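PDB 6YGA: N-alpha-acetyltransferase 38, NatC auxiliary subunit from Saccharomyces cerevisiae, which serves as the small auxiliary subunit of the heterotrimeric NatC complex, which acetylates nascent protein chains that begin with methionine followed by a hydrophobic or amphipathic residue. Local coordinates for residues E20-G26 with D40-M46; T13-T19 with S62-I68. All coordinates share one frame; numbering follows the deposited sequence.

Contact 1. Residues E20-G26 with D40-M46; sequences EDRILVG and DHVEERM
In this Sm-like (LSM) fold, R22, just before strand 23-26, reaches E44 on the antiparallel strand 42-46 of the curled sheet. E44 OE2 sits over one face of the R22 guanidinium, the carboxylate plane turned 75° from it, with R22 NH2 3.0 Å from E44 OE2 in a salt bridge. R22 CG sits between its own backbone N and carbonyl carbon (chi1 53°), and a bend at chi3 turns the guanidinium so that one face meets E44 OE2. Both groups are also tied to N-alpha-acetyltransferase 35, R22 to D63 and E44 to S65 of that chain, while R51 binds the other carboxylate oxygen of E44; the buried charges are thus shared with the partner subunit. On the face bearing L24 and E44, L24 CD2 packs on E44 CG at 3.7 Å; it also meets V42 CG1. The face bearing I23, V25, E43 and R45 is arranged differently: the extended R45 reaches D17 of N-alpha-acetyltransferase 35, and its NH2 makes a weak, long salt bridge to E43 OE1, whereas E43 OE2 bonds to S50 OG. Backbone bonds in both directions join I23 to R45 and V25 to E43. Above the centre of the R45 guanidinium stands V25 CG2, 4.0 Å from R45 CZ.

Contact 2. Residues T13-T19 with S62-I68; sequences TLIVSLT and SVKTIMI
I15 and M67 meet as a hydrogen-bonded antiparallel pair, joining an early and a late strand of the LSM fold, far apart in the chain. I15 N donates to M67 O at 2.7 Å and M67 N returns a bond to I15 O, each donor lying in the plane of the carbonyl it meets. The two side chains leave on the same face and touch at their bases, I15 CB 4.1 Å from M67 CB, after which M67 runs away. V16, on the other face, touches V63, its CG1 3.9 Å from V63 CG2; L14 separately packs CD2 against I68 CG1 at 3.8 Å. Toward S62 the pairing loosens. The bond from S17 N to T65 O is weak, and S17 O instead takes a 2.9 Å bond from K64 N. With S17 OG anti to its backbone N (chi1 178°), the K64 chain runs past it to place NZ 3.5 Å from S17 OG.

Farther out, strand 23-32 flanks 13-19 through backbone bonds of L14 with G26 and V16 with L24. The far edge of 62-68 meets N-alpha-acetyltransferase 35, where M67 and I68 pair with a strand of that chain and T25 of that chain bonds to T65 OG1 and I66 N. Strong main-chain bonds at I15 and M67, beside aliphatic packing, imply firm pairing at that end, with a less regular one near S17.

Overall arrangement
Contacts 1 and 2 share one curled sheet, since strands 13-18 and 23-32 are neighbours; their centres lie about 8 Å apart, and contact 1 is nested within the chain loop that contact 2 closes. Backbone bonds between these two strands knit the contacts edge to edge, and V25 packs on T13 where they meet. The pairing of 13-19 with 62-68 is the more buried, with a largely aliphatic face, whereas that of 20-26 with 40-46 is only partly buried and rich in charge. Both reach N-alpha-acetyltransferase 35 by different chemistry: salt bridges from contact 1, and continuation of the sheet with hydroxyl bonds from contact 2.

Contact 1. Residues E20-G26 with D40-M46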
loop_
_atom_site.group_PDB
_atom_site.type_symbol
_atom_site.label_atom_id
_atom_site.label_comp_id
_atom_site.label_asym_id
_atom_site.label_seq_id
_atom_site.Cartn_x
_atom_site.Cartn_y
_atom_site.Cartn_z
ATOM N N GLU C 20 -39.887 1.796 6.879
ATOM C CA GLU C 20 -40.371 1.563 5.529
ATOM C C GLU C 20 -40.936 0.145 5.432
ATOM O O GLU C 20 -41.086 -0.556 6.438
ATOM C CB GLU C 20 -39.247 1.809 4.522
ATOM C CG GLU C 20 -38.658 3.214 4.576
ATOM C CD GLU C 20 -37.425 3.369 3.700
ATOM O OE1 GLU C 20 -36.949 2.354 3.150
ATOM O OE2 GLU C 20 -36.931 4.508 3.564
ATOM N N ASP C 21 -41.254 -0.294 4.213
ATOM C CA ASP C 21 -41.741 -1.654 4.013
ATOM C C ASP C 21 -40.676 -2.701 4.309
ATOM O O ASP C 21 -41.004 -3.885 4.432
ATOM C CB ASP C 21 -42.245 -1.832 2.580
ATOM C CG ASP C 21 -43.363 -0.874 2.235
ATOM O OD1 ASP C 21 -43.695 -0.020 3.084
ATOM O OD2 ASP C 21 -43.910 -0.976 1.116
ATOM N N ARG C 22 -39.416 -2.294 4.428
ATOM C CA ARG C 22 -38.334 -3.238 4.655
ATOM C C ARG C 22 -38.421 -3.854 6.048
ATOM O O ARG C 22 -38.886 -3.230 7.006
ATOM C CB ARG C 22 -36.982 -2.547 4.467
ATOM C CG ARG C 22 -36.812 -1.282 5.293
ATOM C CD ARG C 22 -35.613 -0.450 4.841
ATOM N NE ARG C 22 -34.334 -1.129 5.035
ATOM C CZ ARG C 22 -33.158 -0.509 5.009
ATOM N NH1 ARG C 22 -33.107 0.799 4.805
ATOM N NH2 ARG C 22 -32.036 -1.192 5.192
ATOM N N ILE C 23 -37.959 -5.099 6.148
ATOM C CA ILE C 23 -37.919 -5.849 7.398
ATOM C C ILE C 23 -36.546 -6.496 7.527
ATOM O O ILE C 23 -35.982 -6.977 6.536
ATOM C CB ILE C 23 -39.044 -6.909 7.456
ATOM C CG1 ILE C 23 -40.370 -6.254 7.852
ATOM C CG2 ILE C 23 -38.688 -8.056 8.402
ATOM C CD1 ILE C 23 -41.473 -7.238 8.179
ATOM N N LEU C 24 -36.004 -6.500 8.743
ATOM C CA LEU C 24 -34.693 -7.070 9.024
ATOM C C LEU C 24 -34.835 -8.302 9.909
ATOM O O LEU C 24 -35.533 -8.265 10.929
ATOM C CB LEU C 24 -33.780 -6.044 9.700
ATOM C CG LEU C 24 -33.535 -4.748 8.926
ATOM C CD1 LEU C 24 -32.571 -3.850 9.680
ATOM C CD2 LEU C 24 -33.010 -5.057 7.537
ATOM N N VAL C 25 -34.171 -9.387 9.518
ATOM C CA VAL C 25 -34.115 -10.622 10.292
ATOM C C VAL C 25 -32.652 -10.888 10.613
ATOM O O VAL C 25 -31.829 -11.029 9.699
ATOM C CB VAL C 25 -34.733 -11.805 9.528
ATOM C CG1 VAL C 25 -34.746 -13.054 10.395
ATOM C CG2 VAL C 25 -36.136 -11.460 9.057
ATOM N N GLY C 26 -32.325 -10.950 11.902
ATOM C CA GLY C 26 -30.942 -11.121 12.305
ATOM C C GLY C 26 -30.817 -11.584 13.737
ATOM O O GLY C 26 -31.770 -11.528 14.521
ATOM N N ASP C 40 -26.507 -9.284 13.711
ATOM C CA ASP C 40 -25.580 -9.986 12.838
ATOM C C ASP C 40 -26.347 -10.918 11.912
ATOM O O ASP C 40 -27.457 -11.360 12.222
ATOM C CB ASP C 40 -24.554 -10.790 13.646
ATOM C CG ASP C 40 -23.268 -11.051 12.874
ATOM O OD1 ASP C 40 -23.172 -10.621 11.704
ATOM O OD2 ASP C 40 -22.348 -11.678 13.442
ATOM N N HIS C 41 -25.727 -11.221 10.770
ATOM C CA HIS C 41 -26.317 -12.083 9.744
ATOM C C HIS C 41 -27.684 -11.557 9.308
ATOM O O HIS C 41 -28.640 -12.315 9.138
ATOM C CB HIS C 41 -26.408 -13.533 10.229
ATOM C CG HIS C 41 -25.143 -14.040 10.855
ATOM N ND1 HIS C 41 -23.963 -14.164 10.153
ATOM C CD2 HIS C 41 -24.874 -14.454 12.116
ATOM C CE1 HIS C 41 -23.021 -14.629 10.955
ATOM N NE2 HIS C 41 -23.549 -14.815 12.152
ATOM N N VAL C 42 -27.771 -10.240 9.123
ATOM C CA VAL C 42 -29.050 -9.595 8.847
ATOM C C VAL C 42 -29.518 -9.944 7.443
ATOM O O VAL C 42 -28.744 -9.891 6.478
ATOM C CB VAL C 42 -28.935 -8.074 9.029
ATOM C CG1 VAL C 42 -30.140 -7.365 8.426
ATOM C CG2 VAL C 42 -28.811 -7.732 10.495
ATOM N N GLU C 43 -30.791 -10.309 7.325
ATOM C CA GLU C 43 -31.457 -10.474 6.040
ATOM C C GLU C 43 -32.479 -9.358 5.881
ATOM O O GLU C 43 -33.366 -9.203 6.727
ATOM C CB GLU C 43 -32.138 -11.837 5.930
ATOM C CG GLU C 43 -32.893 -12.036 4.626
ATOM C CD GLU C 43 -33.621 -13.363 4.566
ATOM O OE1 GLU C 43 -33.765 -14.017 5.621
ATOM O OE2 GLU C 43 -34.051 -13.757 3.462
ATOM N N GLU C 44 -32.352 -8.587 4.803
ATOM C CA GLU C 44 -33.266 -7.492 4.501
ATOM C C GLU C 44 -34.327 -7.983 3.525
ATOM O O GLU C 44 -34.012 -8.335 2.384
ATOM C CB GLU C 44 -32.518 -6.296 3.913
ATOM C CG GLU C 44 -33.365 -5.032 3.818
ATOM C CD GLU C 44 -32.924 -4.110 2.698
ATOM O OE1 GLU C 44 -32.567 -4.616 1.613
ATOM O OE2 GLU C 44 -32.933 -2.879 2.901
ATOM N N ARG C 45 -35.577 -7.999 3.972
ATOM C CA ARG C 45 -36.705 -8.446 3.166
ATOM C C ARG C 45 -37.552 -7.241 2.774
ATOM O O ARG C 45 -38.034 -6.508 3.644
ATOM C CB ARG C 45 -37.550 -9.463 3.932
ATOM C CG ARG C 45 -36.849 -10.783 4.213
ATOM C CD ARG C 45 -37.763 -11.718 4.987
ATOM N NE ARG C 45 -37.092 -12.951 5.386
ATOM C CZ ARG C 45 -37.614 -13.845 6.219
ATOM N NH1 ARG C 45 -38.815 -13.638 6.743
ATOM N NH2 ARG C 45 -36.938 -14.942 6.533
HETATM N N MSE C 46 -37.730 -7.037 1.471
HETATM C CA MSE C 46 -38.634 -6.006 0.964
HETATM C C MSE C 46 -39.563 -6.591 -0.091
HETATM O O MSE C 46 -39.161 -6.783 -1.239
HETATM C CB MSE C 46 -37.859 -4.825 0.370
HETATM C CG MSE C 46 -36.865 -4.182 1.321
HETATM SE SE MSE C 46 -36.025 -2.572 0.596
HETATM C CE MSE C 46 -37.404 -1.251 1.038
#

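Contact 2. Residues T13-T19 with S62-I68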
loop_
_atom_site.group_PDB
_atom_site.type_symbol
_atom_site.label_atom_id
_atom_site.label_comp_id
_atom_site.label_asym_id
_atom_site.label_seq_id
_atom_site.Cartn_x
_atom_site.Cartn_y
_atom_site.Cartn_z
ATOM N N THR C 13 -32.414 -15.167 16.917
ATOM C CA THR C 13 -32.916 -14.454 15.751
ATOM C C THR C 13 -34.117 -13.588 16.121
ATOM O O THR C 13 -35.002 -14.012 16.870
ATOM C CB THR C 13 -33.302 -15.455 14.658
ATOM O OG1 THR C 13 -32.168 -16.270 14.336
ATOM C CG2 THR C 13 -33.773 -14.742 13.403
ATOM N N LEU C 14 -34.141 -12.365 15.593
ATOM C CA LEU C 14 -35.217 -11.419 15.846
ATOM C C LEU C 14 -35.743 -10.862 14.532
ATOM O O LEU C 14 -35.021 -10.786 13.534
ATOM C CB LEU C 14 -34.756 -10.261 16.744
ATOM C CG LEU C 14 -34.325 -10.628 18.164
ATOM C CD1 LEU C 14 -33.938 -9.389 18.956
ATOM C CD2 LEU C 14 -35.434 -11.393 18.867
ATOM N N ILE C 15 -37.011 -10.467 14.546
ATOM C CA ILE C 15 -37.669 -9.853 13.399
ATOM C C ILE C 15 -37.897 -8.387 13.737
ATOM O O ILE C 15 -38.613 -8.068 14.694
ATOM C CB ILE C 15 -38.990 -10.557 13.053
ATOM C CG1 ILE C 15 -38.732 -11.913 12.385
ATOM C CG2 ILE C 15 -39.839 -9.680 12.147
ATOM C CD1 ILE C 15 -38.448 -13.054 13.346
ATOM N N VAL C 16 -37.284 -7.496 12.962
ATOM C CA VAL C 16 -37.329 -6.061 13.220
ATOM C C VAL C 16 -37.832 -5.383 11.951
ATOM O O VAL C 16 -37.079 -5.221 10.984
ATOM C CB VAL C 16 -35.966 -5.499 13.642
ATOM C CG1 VAL C 16 -36.052 -3.993 13.845
ATOM C CG2 VAL C 16 -35.485 -6.183 14.911
ATOM N N SER C 17 -39.103 -4.990 11.949
ATOM C CA SER C 17 -39.649 -4.198 10.856
ATOM C C SER C 17 -39.204 -2.751 11.015
ATOM O O SER C 17 -39.294 -2.183 12.106
ATOM C CB SER C 17 -41.174 -4.286 10.837
ATOM O OG SER C 17 -41.715 -3.480 9.803
ATOM N N LEU C 18 -38.716 -2.159 9.930
ATOM C CA LEU C 18 -38.229 -0.789 9.969
ATOM C C LEU C 18 -39.369 0.173 9.637
ATOM O O LEU C 18 -40.528 -0.225 9.494
ATOM C CB LEU C 18 -37.045 -0.619 9.022
ATOM C CG LEU C 18 -35.799 -1.440 9.353
ATOM C CD1 LEU C 18 -34.626 -0.997 8.494
ATOM C CD2 LEU C 18 -35.462 -1.331 10.833
ATOM N N THR C 19 -39.043 1.462 9.512
ATOM C CA THR C 19 -40.067 2.460 9.222
ATOM C C THR C 19 -40.677 2.256 7.843
ATOM O O THR C 19 -41.870 2.514 7.648
ATOM C CB THR C 19 -39.480 3.868 9.337
ATOM O OG1 THR C 19 -38.354 3.995 8.458
ATOM C CG2 THR C 19 -39.038 4.147 10.767
ATOM N N SER C 62 -35.577 4.125 14.153
ATOM C CA SER C 62 -35.771 3.306 12.964
ATOM C C SER C 62 -36.594 2.051 13.218
ATOM O O SER C 62 -37.145 1.487 12.266
ATOM C CB SER C 62 -34.413 2.916 12.380
ATOM O OG SER C 62 -33.725 4.064 11.913
ATOM N N VAL C 63 -36.694 1.601 14.462
ATOM C CA VAL C 63 -37.334 0.330 14.772
ATOM C C VAL C 63 -38.835 0.545 14.920
ATOM O O VAL C 63 -39.282 1.293 15.796
ATOM C CB VAL C 63 -36.736 -0.293 16.042
ATOM C CG1 VAL C 63 -37.549 -1.495 16.485
ATOM C CG2 VAL C 63 -35.289 -0.688 15.796
ATOM N N LYS C 64 -39.613 -0.103 14.051
ATOM C CA LYS C 64 -41.063 -0.092 14.201
ATOM C C LYS C 64 -41.514 -1.107 15.245
ATOM O O LYS C 64 -42.316 -0.785 16.129
ATOM C CB LYS C 64 -41.739 -0.363 12.854
ATOM C CG LYS C 64 -43.090 -1.059 12.960
ATOM C CD LYS C 64 -43.801 -1.118 11.615
ATOM C CE LYS C 64 -44.994 -2.062 11.658
ATOM N NZ LYS C 64 -44.569 -3.487 11.753
ATOM N N THR C 65 -40.993 -2.331 15.171
ATOM C CA THR C 65 -41.391 -3.374 16.104
ATOM C C THR C 65 -40.301 -4.434 16.181
ATOM O O THR C 65 -39.459 -4.554 15.289
ATOM C CB THR C 65 -42.721 -4.013 15.698
ATOM O OG1 THR C 65 -43.095 -4.993 16.674
ATOM C CG2 THR C 65 -42.592 -4.684 14.340
ATOM N N ILE C 66 -40.337 -5.202 17.265
ATOM C CA ILE C 66 -39.413 -6.305 17.499
ATOM C C ILE C 66 -40.234 -7.558 17.763
ATOM O O ILE C 66 -41.109 -7.558 18.637
ATOM C CB ILE C 66 -38.463 -6.008 18.675
ATOM C CG1 ILE C 66 -37.657 -4.737 18.403
ATOM C CG2 ILE C 66 -37.521 -7.176 18.911
ATOM C CD1 ILE C 66 -36.785 -4.309 19.562
HETATM N N MSE C 67 -39.963 -8.615 17.006
HETATM C CA MSE C 67 -40.697 -9.867 17.161
HETATM C C MSE C 67 -39.765 -11.074 17.198
HETATM O O MSE C 67 -38.702 -11.062 16.581
HETATM C CB MSE C 67 -41.718 -10.027 16.036
HETATM C CG MSE C 67 -42.828 -8.995 16.068
HETATM SE SE MSE C 67 -44.232 -9.419 14.793
HETATM C CE MSE C 67 -45.395 -7.894 15.118
ATOM N N ILE C 68 -40.164 -12.112 17.934
ATOM C CA ILE C 68 -39.382 -13.335 18.058
ATOM C C ILE C 68 -40.298 -14.525 17.806
ATOM O O ILE C 68 -41.512 -14.458 18.028
ATOM C CB ILE C 68 -38.693 -13.448 19.442
ATOM C CG1 ILE C 68 -37.589 -14.509 19.419
ATOM C CG2 ILE C 68 -39.704 -13.776 20.527
ATOM C CD1 ILE C 68 -36.900 -14.707 20.757
#